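Local coordinates for protein VipE (Legionella pneumophila subsp. pneumophila str. Philadelphia 1, PDB 4QN8) that is an effector of Legionella pneumophila, probably delivered into host cells, whose precise activity is unknown and of which this mainly helical piece is the N-terminal part, at residues N147-I150 and A151-S155. Numbering follows the deposited sequence.
Sequences NPII and AFFQS
Ile149 holds CG2 anti to its backbone N, while Phe153 sets its ring anti to its own carbonyl carbon (chi1 -73°); these two torsions lay the side chains next to each other, pointing the same way, one turn apart on the last alpha-helix of the chain, 135-154. The methyl CG2 of Ile149 meets CE2 of Phe153 at 3.8 Å, a branched aliphatic beside an aromatic, both buried. Such bulky apolar residues suit this side of the helix, which packs on helices 58-69 and 103-114, where Phe153 also meets Phe110 edge-to-face. The helix kinks where neither Pro148 N, which has no hydrogen to give, nor Ile149 N bonds to the preceding turn, as expected at a proline. The carbonyl of Pro148 still accepts from Phe152 N at 3.1 Å, with the donor 37° above the carbonyl plane. The next bond is straighter: Phe153 N gives its hydrogen to Ile149 O with an N-H...O angle of 161°. Ile150 and Gln154 also run alongside each other, CG2 of Ile150 lying 4.1 Å from the amide carbon CD of Gln154. CG of Gln154 passes Ile150 O at 3.4 Å, and the amide reaches beyond, NE2 bonding to the carbonyl of Ala113. Ile150 O receives Gln154 N at 3.0 Å, with the donor in the carbonyl plane.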
ATOM      1  N   ASN A 147      -8.626   2.549   7.812  1.00 19.99           N
ATOM      2  CA  ASN A 147      -8.890   1.748   9.012  1.00 17.28           C
ATOM      3  C   ASN A 147      -8.937   0.218   8.872  1.00 18.51           C
ATOM      4  O   ASN A 147      -8.323  -0.484   9.674  1.00 22.86           O
ATOM      5  CB  ASN A 147     -10.129   2.254   9.758  1.00 28.12           C
ATOM      6  CG  ASN A 147     -10.392   1.485  11.027  1.00 32.01           C
ATOM      7  OD1 ASN A 147      -9.685   1.651  12.030  1.00 34.89           O
ATOM      8  ND2 ASN A 147     -11.426   0.641  11.005  1.00 27.74           N
ATOM      9  N   PRO A 148      -9.660  -0.306   7.866  1.00 16.79           N
ATOM     10  CA  PRO A 148      -9.702  -1.770   7.752  1.00 20.07           C
ATOM     11  C   PRO A 148      -8.343  -2.368   7.400  1.00 20.19           C
ATOM     12  O   PRO A 148      -8.022  -3.503   7.791  1.00 18.84           O
ATOM     13  CB  PRO A 148     -10.699  -2.005   6.602  1.00 23.04           C
ATOM     14  CG  PRO A 148     -10.717  -0.724   5.840  1.00 20.94           C
ATOM     15  CD  PRO A 148     -10.525   0.349   6.867  1.00 19.94           C
ATOM     16  N   ILE A 149      -7.548  -1.612   6.658  1.00 21.69           N
ATOM     17  CA  ILE A 149      -6.253  -2.115   6.253  1.00 14.17           C
ATOM     18  C   ILE A 149      -5.296  -2.040   7.452  1.00 16.77           C
ATOM     19  O   ILE A 149      -4.539  -2.980   7.712  1.00 19.07           O
ATOM     20  CB  ILE A 149      -5.710  -1.334   5.053  1.00 14.89           C
ATOM     21  CG1 ILE A 149      -6.822  -1.202   4.010  1.00 25.17           C
ATOM     22  CG2 ILE A 149      -4.531  -2.065   4.442  1.00 19.89           C
ATOM     23  CD1 ILE A 149      -6.376  -0.507   2.774  1.00 26.81           C
ATOM     24  N   ILE A 150      -5.343  -0.930   8.193  1.00 19.13           N
ATOM     25  CA  ILE A 150      -4.543  -0.800   9.410  1.00 19.44           C
ATOM     26  C   ILE A 150      -4.890  -1.943  10.363  1.00 22.57           C
ATOM     27  O   ILE A 150      -4.003  -2.572  10.947  1.00 19.23           O
ATOM     28  CB  ILE A 150      -4.792   0.558  10.123  1.00 20.60           C
ATOM     29  CG1 ILE A 150      -4.315   1.723   9.237  1.00 14.86           C
ATOM     30  CG2 ILE A 150      -4.116   0.601  11.480  1.00 24.12           C
ATOM     31  CD1 ILE A 150      -4.868   3.088   9.679  1.00 16.99           C
ATOM     32  N   ALA A 151      -6.183  -2.234  10.498  1.00 16.64           N
ATOM     33  CA  ALA A 151      -6.630  -3.274  11.429  1.00 20.16           C
ATOM     34  C   ALA A 151      -6.104  -4.649  11.014  1.00 22.80           C
ATOM     35  O   ALA A 151      -5.804  -5.503  11.857  1.00 22.53           O
ATOM     36  CB  ALA A 151      -8.149  -3.291  11.520  1.00 24.40           C
ATOM     37  N   PHE A 152      -5.979  -4.848   9.707  1.00 20.23           N
ATOM     38  CA  PHE A 152      -5.452  -6.102   9.188  1.00 21.73           C
ATOM     39  C   PHE A 152      -4.002  -6.292   9.595  1.00 19.94           C
ATOM     40  O   PHE A 152      -3.603  -7.365  10.047  1.00 20.81           O
ATOM     41  CB  PHE A 152      -5.565  -6.154   7.660  1.00 25.34           C
ATOM     42  CG  PHE A 152      -4.801  -7.296   7.042  1.00 21.72           C
ATOM     43  CD1 PHE A 152      -5.352  -8.563   6.994  1.00 26.55           C
ATOM     44  CD2 PHE A 152      -3.525  -7.103   6.530  1.00 25.06           C
ATOM     45  CE1 PHE A 152      -4.647  -9.629   6.444  1.00 26.94           C
ATOM     46  CE2 PHE A 152      -2.808  -8.162   5.985  1.00 26.84           C
ATOM     47  CZ  PHE A 152      -3.375  -9.427   5.934  1.00 21.79           C
ATOM     48  N   PHE A 153      -3.197  -5.253   9.420  1.00 18.76           N
ATOM     49  CA  PHE A 153      -1.785  -5.353   9.765  1.00 19.42           C
ATOM     50  C   PHE A 153      -1.573  -5.494  11.268  1.00 22.24           C
ATOM     51  O   PHE A 153      -0.596  -6.104  11.718  1.00 24.41           O
ATOM     52  CB  PHE A 153      -1.025  -4.151   9.200  1.00 18.88           C
ATOM     53  CG  PHE A 153      -0.851  -4.199   7.706  1.00 17.71           C
ATOM     54  CD1 PHE A 153      -0.394  -5.356   7.087  1.00 19.49           C
ATOM     55  CD2 PHE A 153      -1.157  -3.104   6.919  1.00 20.86           C
ATOM     56  CE1 PHE A 153      -0.231  -5.410   5.711  1.00 19.63           C
ATOM     57  CE2 PHE A 153      -1.007  -3.156   5.536  1.00 17.75           C
ATOM     58  CZ  PHE A 153      -0.543  -4.309   4.931  1.00 17.49           C
ATOM     59  N   GLN A 154      -2.492  -4.962  12.063  1.00 17.59           N
ATOM     60  CA  GLN A 154      -2.320  -5.057  13.507  1.00 21.04           C
ATOM     61  C   GLN A 154      -2.659  -6.440  14.041  1.00 26.71           C
ATOM     62  O   GLN A 154      -2.115  -6.873  15.052  1.00 29.84           O
ATOM     63  CB  GLN A 154      -3.095  -3.954  14.231  1.00 26.63           C
ATOM     64  CG  GLN A 154      -2.508  -2.584  13.968  1.00 28.05           C
ATOM     65  CD  GLN A 154      -3.136  -1.517  14.822  1.00 35.87           C
ATOM     66  OE1 GLN A 154      -4.331  -1.572  15.124  1.00 42.91           O
ATOM     67  NE2 GLN A 154      -2.332  -0.543  15.235  1.00 30.63           N
ATOM     68  N   SER A 155      -3.538  -7.144  13.338  1.00 29.01           N
ATOM     69  CA  SER A 155      -3.907  -8.497  13.729  1.00 38.59           C
ATOM     70  C   SER A 155      -3.838  -9.466  12.546  1.00 34.98           C
ATOM     71  O   SER A 155      -4.851  -9.823  11.946  1.00 37.82           O
ATOM     72  CB  SER A 155      -5.299  -8.489  14.362  1.00 44.36           C
ATOM     73  OG  SER A 155      -5.344  -7.554  15.432  1.00 43.62           O
ATOM     74  OXT SER A 155      -2.755  -9.914  12.151  1.00 37.24           O
TER